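Local atomic coordinates of uncharacterized protein (Escherichia coli O157:H7, PDB entry 4ZV9), a protein that is of unknown function but probably acts as a hydrolase of the dienelactone hydrolase type, with an alpha/beta hydrolase fold. Residues A68-L73 with W233-L238; L32-K37 with Q115-A120; G209-S214 with L225-T230. All blocks are in the same frame, centred on the assembly; numbering follows the deposited sequence. Where two conformers were deposited one is given.

Interaction 3 is wholly buried, whereas interaction 1 adds one exposed and one partly exposed residue to two buried ones, and interaction 2 two partly exposed ones; interaction 2 lies farthest out, its centre about 17 Å from the chain centre against about 12 Å for the other two. Interactions 1 and 3 share helix 220-237, at its C-terminal end and nearer its middle, but meet only through adjoining sequence. Interactions 1 and 2 use neighbouring strands, 71-75 and 28-35, and touch directly where A72 O lies 2.8 Å from V33 N, a probable hydrogen bond. Chemistry follows place: aromatic and methyl packing with one water in interaction 1, a lysine held by two acceptors in interaction 2, ring and methyl packing in interaction 3.

Interaction 1 of 3, residues A68-L73 with W233-L238; sequences AGYIAL and WFDKYL
The ring of Y70 packs in two ways, against F234 and against L238, with a water-mediated polar contact besides. The aromatic part is an offset edge-to-face pair: F234 turns its edge to the face of Y70, with planes at 74° and centroids 5.7 Å apart, while F234 CB lies 3.7 Å from Y70 CZ. The aliphatic part is a CH-pi contact, L238 CD1 standing over a face of Y70, 4.1 Å from the ring centroid and displaced toward the rim near CD1 and CE1. Y70 has CG beside its backbone N (chi1 -52°), which carries the ring from just ahead of strand 71-75 across to the C-terminal end of helix 220-237. Before it comes a Schellman cap of helix 56-67, with G69 at positive phi (106°); this is a helix-to-strand passage of the alpha/beta hydrolase fold. Water 1, in the plane of the Y70 ring, is 3.2 Å from Y70 OH and can donate to L238 O of the C-terminal carboxylate at 2.7 Å, and weakly to F234 O; it has more acceptors in reach than protons, and not all can be served at once. Y70 OH also approaches D235 N to 3.2 Å, at an angle too poor for a hydrogen bond.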
loop_
_atom_site.group_PDB
_atom_site.type_symbol
_atom_site.label_atom_id
_atom_site.label_comp_id
_atom_site.label_asym_id
_atom_site.label_seq_id
_atom_site.Cartn_x
_atom_site.Cartn_y
_atom_site.Cartn_z
ATOM N N ALA A 68 5.748 -13.629 -1.006
ATOM C CA ALA A 68 7.043 -13.189 -0.498
ATOM C C ALA A 68 7.227 -13.517 0.988
ATOM O O ALA A 68 8.296 -13.274 1.533
ATOM C CB ALA A 68 7.239 -11.698 -0.755
ATOM N N GLY A 69 6.178 -14.023 1.647
ATOM C CA GLY A 69 6.257 -14.456 3.049
ATOM C C GLY A 69 5.609 -13.579 4.117
ATOM O O GLY A 69 5.874 -13.759 5.296
ATOM N N TYR A 70 4.724 -12.664 3.735
ATOM C CA TYR A 70 4.068 -11.775 4.711
ATOM C C TYR A 70 2.553 -11.927 4.700
ATOM O O TYR A 70 1.978 -12.380 3.699
ATOM C CB TYR A 70 4.428 -10.332 4.413
ATOM C CG TYR A 70 5.929 -10.133 4.286
ATOM C CD1 TYR A 70 6.737 -10.135 5.405
ATOM C CD2 TYR A 70 6.531 -10.002 3.039
ATOM C CE1 TYR A 70 8.119 -9.981 5.297
ATOM C CE2 TYR A 70 7.904 -9.846 2.914
ATOM C CZ TYR A 70 8.697 -9.837 4.051
ATOM O OH TYR A 70 10.069 -9.693 3.937
ATOM N N ILE A 71 1.903 -11.575 5.809
ATOM C CA ILE A 71 0.431 -11.548 5.838
ATOM C C ILE A 71 0.034 -10.218 5.223
ATOM O O ILE A 71 0.451 -9.180 5.705
ATOM C CB ILE A 71 -0.161 -11.629 7.259
ATOM C CG1 ILE A 71 0.239 -12.955 7.909
ATOM C CG2 ILE A 71 -1.685 -11.544 7.182
ATOM C CD1 ILE A 71 -0.055 -13.031 9.392
ATOM N N ALA A 72 -0.777 -10.253 4.169
ATOM C CA ALA A 72 -1.195 -9.041 3.493
ATOM C C ALA A 72 -2.680 -8.782 3.705
ATOM O O ALA A 72 -3.496 -9.704 3.629
ATOM C CB ALA A 72 -0.888 -9.158 2.009
ATOM N N LEU A 73 -3.022 -7.534 4.000
ATOM C CA LEU A 73 -4.413 -7.128 4.130
ATOM C C LEU A 73 -4.655 -5.934 3.222
ATOM O O LEU A 73 -3.981 -4.906 3.352
ATOM C CB LEU A 73 -4.750 -6.762 5.557
ATOM C CG LEU A 73 -6.154 -6.193 5.781
ATOM C CD1 LEU A 73 -7.262 -7.147 5.328
ATOM C CD2 LEU A 73 -6.349 -5.860 7.243
ATOM N N TRP A 233 13.218 -4.173 0.900
ATOM C CA TRP A 233 12.893 -3.228 1.959
ATOM C C TRP A 233 12.105 -3.980 3.042
ATOM O O TRP A 233 12.404 -3.858 4.238
ATOM C CB TRP A 233 12.076 -2.070 1.379
ATOM C CG TRP A 233 12.083 -0.800 2.182
ATOM C CD1 TRP A 233 11.051 -0.281 2.899
ATOM C CD2 TRP A 233 13.161 0.149 2.277
ATOM N NE1 TRP A 233 11.425 0.928 3.453
ATOM C CE2 TRP A 233 12.714 1.211 3.090
ATOM C CE3 TRP A 233 14.462 0.195 1.761
ATOM C CZ2 TRP A 233 13.522 2.314 3.405
ATOM C CZ3 TRP A 233 15.269 1.283 2.080
ATOM C CH2 TRP A 233 14.792 2.328 2.893
ATOM N N PHE A 234 11.110 -4.758 2.615
ATOM C CA PHE A 234 10.320 -5.562 3.556
ATOM C C PHE A 234 11.209 -6.512 4.342
ATOM O O PHE A 234 11.056 -6.651 5.552
ATOM C CB PHE A 234 9.232 -6.391 2.854
ATOM C CG PHE A 234 8.085 -5.581 2.266
ATOM C CD1 PHE A 234 7.764 -4.307 2.736
ATOM C CD2 PHE A 234 7.285 -6.141 1.289
ATOM C CE1 PHE A 234 6.707 -3.591 2.188
ATOM C CE2 PHE A 234 6.204 -5.447 0.766
ATOM C CZ PHE A 234 5.918 -4.167 1.213
ATOM N N ASP A 235 12.110 -7.186 3.636
ATOM C CA ASP A 235 13.001 -8.145 4.259
ATOM C C ASP A 235 13.891 -7.468 5.298
ATOM O O ASP A 235 14.164 -8.018 6.356
ATOM C CB ASP A 235 13.878 -8.802 3.196
ATOM C CG ASP A 235 14.835 -9.812 3.781
ATOM O OD1 ASP A 235 14.363 -10.763 4.434
ATOM O OD2 ASP A 235 16.059 -9.656 3.598
ATOM N N LYS A 236 14.325 -6.257 4.994
ATOM C CA LYS A 236 15.181 -5.513 5.898
ATOM C C LYS A 236 14.448 -4.987 7.135
ATOM O O LYS A 236 14.999 -5.015 8.230
ATOM C CB LYS A 236 15.792 -4.334 5.151
ATOM C CG LYS A 236 16.919 -3.616 5.874
ATOM C CD LYS A 236 17.439 -2.490 4.999
ATOM C CE LYS A 236 18.490 -1.662 5.640
ATOM N NZ LYS A 236 19.446 -2.422 6.467
ATOM N N TYR A 237 13.215 -4.515 6.968
ATOM C CA TYR A 237 12.535 -3.822 8.057
ATOM C C TYR A 237 11.352 -4.507 8.724
ATOM O O TYR A 237 10.896 -4.024 9.743
ATOM C CB TYR A 237 12.144 -2.412 7.603
ATOM C CG TYR A 237 13.350 -1.538 7.309
ATOM C CD1 TYR A 237 14.216 -1.160 8.328
ATOM C CD2 TYR A 237 13.601 -1.056 6.024
ATOM C CE1 TYR A 237 15.320 -0.338 8.074
ATOM C CE2 TYR A 237 14.696 -0.238 5.760
ATOM C CZ TYR A 237 15.549 0.116 6.793
ATOM O OH TYR A 237 16.617 0.918 6.532
ATOM N N LEU A 238 10.861 -5.618 8.177
ATOM C CA LEU A 238 9.742 -6.334 8.798
ATOM C C LEU A 238 10.219 -7.506 9.645
ATOM O O LEU A 238 11.161 -8.208 9.264
ATOM C CB LEU A 238 8.757 -6.830 7.741
ATOM C CG LEU A 238 7.903 -5.744 7.091
ATOM C CD1 LEU A 238 7.061 -6.347 5.978
ATOM C CD2 LEU A 238 7.008 -5.097 8.133
ATOM O OXT LEU A 238 9.673 -7.771 10.722
HETATM O O HOH W 1 10.986 -9.688 7.016
#

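Interaction 2 of 3, residues L32-K37 with Q115-A120; sequences LVKPAK and QRYPQA
K34 NZ donates two hydrogen bonds across this contact, to Y117 OH at 2.7 Å and to Q119 OE1 at 2.6 Å. It approaches at the edge of the Y117 ring, in its plane, and donates to the phenol oxygen. Toward the glutamine it makes a C=O...N angle of 142° and is tilted 23° from the carbonyl plane. The lysine is extended beyond CG and meets each partner side chain at about a right angle, its terminal NZ bridging the two acceptors, which lie roughly at right angles about it. An apolar contact adjoins this polar pair: L32 CD2 lies 4.0 Å from Y117 CZ and 3.5 Å from Y117 OH. Main-chain polar groups are met as well. A120 N donates to Y117 O at 2.9 Å, closing a type I beta turn that presents both acceptors, and P118 O and A120 O both accept from K41 NZ. The contact thus ties strand 28-35, in the mixed central sheet of the alpha/beta hydrolase fold, to the connection from helix 100-116 to strands 120-121 and 123-128. Strand 28-35 runs antiparallel to its neighbours 12-21 and 71-75; L32 and K34 touch I71 of the latter, while V33 packs against A62 and A66 of helix 56-67.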
loop_
_atom_site.group_PDB
_atom_site.type_symbol
_atom_site.label_atom_id
_atom_site.label_comp_id
_atom_site.label_asym_id
_atom_site.label_seq_id
_atom_site.Cartn_x
_atom_site.Cartn_y
_atom_site.Cartn_z
ATOM N N LEU A 32 -7.649 -10.654 2.848
ATOM C CA LEU A 32 -6.524 -11.067 3.669
ATOM C C LEU A 32 -5.828 -12.268 3.020
ATOM O O LEU A 32 -6.481 -13.285 2.778
ATOM C CB LEU A 32 -7.030 -11.478 5.056
ATOM C CG LEU A 32 -5.992 -11.932 6.100
ATOM C CD1 LEU A 32 -5.182 -10.749 6.580
ATOM C CD2 LEU A 32 -6.697 -12.569 7.294
ATOM N N VAL A 33 -4.516 -12.168 2.767
ATOM C CA VAL A 33 -3.775 -13.274 2.178
ATOM C C VAL A 33 -2.575 -13.630 3.048
ATOM O O VAL A 33 -1.785 -12.752 3.394
ATOM C CB VAL A 33 -3.263 -12.961 0.758
ATOM C CG1 VAL A 33 -2.844 -14.258 0.068
ATOM C CG2 VAL A 33 -4.336 -12.276 -0.073
ATOM N N LYS A 34 -2.426 -14.915 3.377
ATOM C CA LYS A 34 -1.327 -15.406 4.215
ATOM C C LYS A 34 -0.498 -16.436 3.468
ATOM O O LYS A 34 -1.014 -17.106 2.567
ATOM C CB LYS A 34 -1.878 -16.162 5.421
ATOM C CG LYS A 34 -2.831 -15.406 6.301
ATOM C CD LYS A 34 -3.502 -16.346 7.296
ATOM C CE LYS A 34 -4.442 -15.558 8.186
ATOM N NZ LYS A 34 -5.291 -16.420 9.044
ATOM N N PRO A 35 0.777 -16.602 3.858
ATOM C CA PRO A 35 1.543 -17.726 3.341
ATOM C C PRO A 35 0.834 -19.002 3.814
ATOM O O PRO A 35 0.400 -19.062 4.967
ATOM C CB PRO A 35 2.918 -17.581 4.030
ATOM C CG PRO A 35 3.010 -16.147 4.412
ATOM C CD PRO A 35 1.594 -15.700 4.688
ATOM N N ALA A 36 0.669 -19.984 2.935
ATOM C CA ALA A 36 -0.058 -21.210 3.283
ATOM C C ALA A 36 0.645 -22.023 4.367
ATOM O O ALA A 36 -0.003 -22.654 5.202
ATOM C CB ALA A 36 -0.276 -22.071 2.052
ATOM N N LYS A 37 1.967 -22.027 4.336
ATOM C CA LYS A 37 2.752 -22.753 5.314
ATOM C C LYS A 37 3.408 -21.772 6.276
ATOM O O LYS A 37 4.442 -21.184 5.960
ATOM C CB LYS A 37 3.816 -23.589 4.593
ATOM C CG LYS A 37 4.711 -24.357 5.543
ATOM C CD LYS A 37 5.712 -25.235 4.817
ATOM C CE LYS A 37 6.741 -25.788 5.790
ATOM N NZ LYS A 37 7.739 -26.653 5.108
ATOM N N GLN A 115 -1.657 -5.130 13.575
ATOM C CA GLN A 115 -0.729 -5.059 14.720
ATOM C C GLN A 115 -1.115 -6.063 15.794
ATOM O O GLN A 115 -0.256 -6.661 16.433
ATOM C CB GLN A 115 -0.720 -3.656 15.370
ATOM C CG GLN A 115 0.211 -2.636 14.706
ATOM C CD GLN A 115 0.008 -1.187 15.151
ATOM O OE1 GLN A 115 -1.027 -0.830 15.692
ATOM N NE2 GLN A 115 0.982 -0.335 14.855
ATOM N N ARG A 116 -2.416 -6.236 15.984
ATOM C CA ARG A 116 -2.940 -7.106 17.027
ATOM C C ARG A 116 -3.377 -8.490 16.541
ATOM O O ARG A 116 -3.862 -9.296 17.331
ATOM C CB ARG A 116 -4.128 -6.407 17.682
ATOM C CG ARG A 116 -3.771 -4.999 18.133
ATOM C CD ARG A 116 -4.989 -4.177 18.485
ATOM N NE ARG A 116 -4.678 -2.753 18.547
ATOM C CZ ARG A 116 -4.517 -2.024 19.647
ATOM N NH1 ARG A 116 -4.654 -2.543 20.865
ATOM N NH2 ARG A 116 -4.226 -0.736 19.519
ATOM N N TYR A 117 -3.210 -8.760 15.258
ATOM C CA TYR A 117 -3.648 -10.026 14.674
ATOM C C TYR A 117 -2.870 -11.177 15.321
ATOM O O TYR A 117 -1.646 -11.176 15.281
ATOM C CB TYR A 117 -3.435 -9.995 13.161
ATOM C CG TYR A 117 -4.147 -11.110 12.413
ATOM C CD1 TYR A 117 -5.534 -11.098 12.263
ATOM C CD2 TYR A 117 -3.441 -12.140 11.838
ATOM C CE1 TYR A 117 -6.197 -12.103 11.564
ATOM C CE2 TYR A 117 -4.090 -13.154 11.142
ATOM C CZ TYR A 117 -5.468 -13.126 11.011
ATOM O OH TYR A 117 -6.097 -14.135 10.310
ATOM N N PRO A 118 -3.574 -12.166 15.896
ATOM C CA PRO A 118 -2.904 -13.266 16.608
ATOM C C PRO A 118 -1.801 -13.995 15.844
ATOM O O PRO A 118 -0.787 -14.359 16.452
ATOM C CB PRO A 118 -4.058 -14.239 16.959
ATOM C CG PRO A 118 -5.299 -13.415 16.880
ATOM C CD PRO A 118 -5.033 -12.398 15.798
ATOM N N GLN A 119 -1.980 -14.207 14.540
ATOM C CA GLN A 119 -0.974 -14.910 13.746
ATOM C C GLN A 119 0.123 -13.999 13.220
ATOM O O GLN A 119 1.106 -14.485 12.650
ATOM C CB GLN A 119 -1.613 -15.660 12.572
ATOM C CG GLN A 119 -2.511 -16.792 13.000
ATOM C CD GLN A 119 -3.217 -17.430 11.820
ATOM O OE1 GLN A 119 -3.468 -16.778 10.826
ATOM N NE2 GLN A 119 -3.540 -18.708 11.930
ATOM N N ALA A 120 0.019 -12.699 13.501
ATOM C CA ALA A 120 1.058 -11.751 13.126
ATOM C C ALA A 120 2.040 -11.449 14.287
ATOM O O ALA A 120 1.757 -11.733 15.447
ATOM C CB ALA A 120 0.433 -10.470 12.656
#

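Interaction 3 of 3, residues G209-S214 with L225-T230; sequences GFHNDS and LAWQRT
H211 and W227 bring their rings together in neither a stack nor an edge-to-face pair: the imidazole and the six-membered ring of the indole are inclined by 32° with centroids 5.4 Å apart. The closest approach is H211 NE2 to W227 CE3, 3.8 Å, and no hydrogen bond joins the two segments. The imidazole's rotation is fixed by partners at both nitrogens, since ND1 bonds to Y57 OH and NE2 to N2 OD1, while its ring meets that of F129 nearly parallel. N2 stands in an SNA start that is probably a vector remnant, so its bond may not be native. The second contact is apolar: F210 CE1 lies 4.0 Å from A226 CB, the methyl sitting at the ring edge near its plane. F210 reaches it with CG in the crowded position between backbone N and carbonyl carbon (chi1 67°). Within the helix, A226 O accepts T230 OG1 at 2.7 Å and T230 N at 2.9 Å, from opposite faces of its carbonyl plane. The loop has a type I beta turn from G209 to N212, then an Asx turn in which N212 OD1 takes S214 N at 2.9 Å. In this fold the histidine immediately before G209, rather than H211, is probably catalytic; F129 precedes Cys130, modified here and probably the nucleophile, which places the contact beside the likely active site.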
loop_
_atom_site.group_PDB
_atom_site.type_symbol
_atom_site.label_atom_id
_atom_site.label_comp_id
_atom_site.label_asym_id
_atom_site.label_seq_id
_atom_site.Cartn_x
_atom_site.Cartn_y
_atom_site.Cartn_z
ATOM N N GLY A 209 1.442 4.818 -12.557
ATOM C CA GLY A 209 0.732 3.570 -12.821
ATOM C C GLY A 209 1.578 2.503 -13.498
ATOM O O GLY A 209 1.041 1.486 -13.950
ATOM N N PHE A 210 2.901 2.684 -13.549
ATOM C CA PHE A 210 3.764 1.733 -14.290
ATOM C C PHE A 210 3.793 0.320 -13.719
ATOM O O PHE A 210 4.139 -0.614 -14.431
ATOM C CB PHE A 210 5.205 2.255 -14.513
ATOM C CG PHE A 210 6.023 2.383 -13.261
ATOM C CD1 PHE A 210 6.596 1.266 -12.660
ATOM C CD2 PHE A 210 6.267 3.627 -12.704
ATOM C CE1 PHE A 210 7.361 1.386 -11.507
ATOM C CE2 PHE A 210 7.045 3.754 -11.561
ATOM C CZ PHE A 210 7.589 2.629 -10.959
ATOM N N HIS A 211 3.440 0.164 -12.450
ATOM C CA HIS A 211 3.367 -1.161 -11.844
ATOM C C HIS A 211 2.028 -1.852 -12.137
ATOM O O HIS A 211 1.916 -3.075 -11.976
ATOM C CB HIS A 211 3.552 -1.055 -10.337
ATOM C CG HIS A 211 3.662 -2.380 -9.652
ATOM N ND1 HIS A 211 2.587 -2.994 -9.048
ATOM C CD2 HIS A 211 4.716 -3.218 -9.495
ATOM C CE1 HIS A 211 2.973 -4.152 -8.544
ATOM N NE2 HIS A 211 4.261 -4.310 -8.800
ATOM N N ASN A 212 1.022 -1.092 -12.569
ATOM C CA ASN A 212 -0.302 -1.662 -12.816
ATOM C C ASN A 212 -0.358 -2.342 -14.182
ATOM O O ASN A 212 -0.591 -1.711 -15.208
ATOM C CB ASN A 212 -1.402 -0.612 -12.675
ATOM C CG ASN A 212 -2.808 -1.228 -12.686
ATOM O OD1 ASN A 212 -3.014 -2.342 -13.186
ATOM N ND2 ASN A 212 -3.789 -0.500 -12.108
ATOM N N ASP A 213 -0.219 -3.661 -14.152
ATOM C CA ASP A 213 -0.215 -4.482 -15.353
ATOM C C ASP A 213 -1.586 -4.624 -16.042
ATOM O O ASP A 213 -1.666 -5.212 -17.115
ATOM C CB ASP A 213 0.402 -5.844 -15.035
ATOM C CG ASP A 213 -0.208 -6.471 -13.811
ATOM O OD1 ASP A 213 -1.328 -6.997 -13.935
ATOM O OD2 ASP A 213 0.420 -6.397 -12.727
ATOM N N SER A 214 -2.642 -4.046 -15.469
ATOM C CA SER A 214 -3.955 -4.054 -16.123
ATOM C C SER A 214 -4.201 -2.767 -16.934
ATOM O O SER A 214 -5.279 -2.604 -17.524
ATOM C CB SER A 214 -5.069 -4.239 -15.094
ATOM O OG SER A 214 -5.234 -3.080 -14.265
ATOM N N LEU A 225 11.616 -4.025 -11.275
ATOM C CA LEU A 225 12.706 -3.426 -10.498
ATOM C C LEU A 225 12.182 -2.791 -9.217
ATOM O O LEU A 225 12.719 -3.015 -8.130
ATOM C CB LEU A 225 13.446 -2.386 -11.335
ATOM C CG LEU A 225 14.630 -1.671 -10.672
ATOM C CD1 LEU A 225 15.706 -2.643 -10.201
ATOM C CD2 LEU A 225 15.225 -0.677 -11.667
ATOM N N ALA A 226 11.109 -2.018 -9.328
ATOM C CA ALA A 226 10.482 -1.418 -8.144
ATOM C C ALA A 226 10.019 -2.493 -7.150
ATOM O O ALA A 226 10.157 -2.331 -5.922
ATOM C CB ALA A 226 9.323 -0.532 -8.543
ATOM N N TRP A 227 9.473 -3.593 -7.665
ATOM C CA TRP A 227 8.989 -4.631 -6.772
ATOM C C TRP A 227 10.152 -5.326 -6.057
ATOM O O TRP A 227 10.047 -5.632 -4.878
ATOM C CB TRP A 227 8.113 -5.646 -7.496
ATOM C CG TRP A 227 7.361 -6.519 -6.544
ATOM C CD1 TRP A 227 7.524 -7.851 -6.357
ATOM C CD2 TRP A 227 6.331 -6.105 -5.624
ATOM N NE1 TRP A 227 6.638 -8.311 -5.404
ATOM C CE2 TRP A 227 5.900 -7.255 -4.940
ATOM C CE3 TRP A 227 5.730 -4.879 -5.332
ATOM C CZ2 TRP A 227 4.896 -7.217 -3.963
ATOM C CZ3 TRP A 227 4.727 -4.836 -4.384
ATOM C CH2 TRP A 227 4.309 -6.006 -3.710
ATOM N N GLN A 228 11.237 -5.585 -6.777
ATOM C CA GLN A 228 12.406 -6.222 -6.168
ATOM C C GLN A 228 12.919 -5.361 -5.044
ATOM O O GLN A 228 13.224 -5.867 -3.970
ATOM C CB GLN A 228 13.521 -6.397 -7.188
ATOM C CG GLN A 228 14.790 -7.085 -6.677
ATOM C CD GLN A 228 15.905 -7.123 -7.718
ATOM O OE1 GLN A 228 16.007 -6.253 -8.593
ATOM N NE2 GLN A 228 16.758 -8.132 -7.620
ATOM N N ARG A 229 13.005 -4.058 -5.285
ATOM C CA ARG A 229 13.431 -3.127 -4.246
ATOM C C ARG A 229 12.473 -3.132 -3.048
ATOM O O ARG A 229 12.903 -3.063 -1.893
ATOM C CB ARG A 229 13.568 -1.720 -4.815
ATOM C CG ARG A 229 14.807 -1.548 -5.673
ATOM C CD ARG A 229 14.700 -0.285 -6.503
ATOM N NE ARG A 229 15.938 -0.001 -7.227
ATOM C CZ ARG A 229 16.040 0.852 -8.239
ATOM N NH1 ARG A 229 14.969 1.499 -8.699
ATOM N NH2 ARG A 229 17.224 1.049 -8.810
ATOM N N THR A 230 11.189 -3.216 -3.331
ATOM C CA THR A 230 10.157 -3.285 -2.285
ATOM C C THR A 230 10.300 -4.542 -1.398
ATOM O O THR A 230 10.290 -4.448 -0.176
ATOM C CB THR A 230 8.772 -3.214 -2.913
ATOM O OG1 THR A 230 8.654 -1.993 -3.646
ATOM C CG2 THR A 230 7.673 -3.282 -1.849
#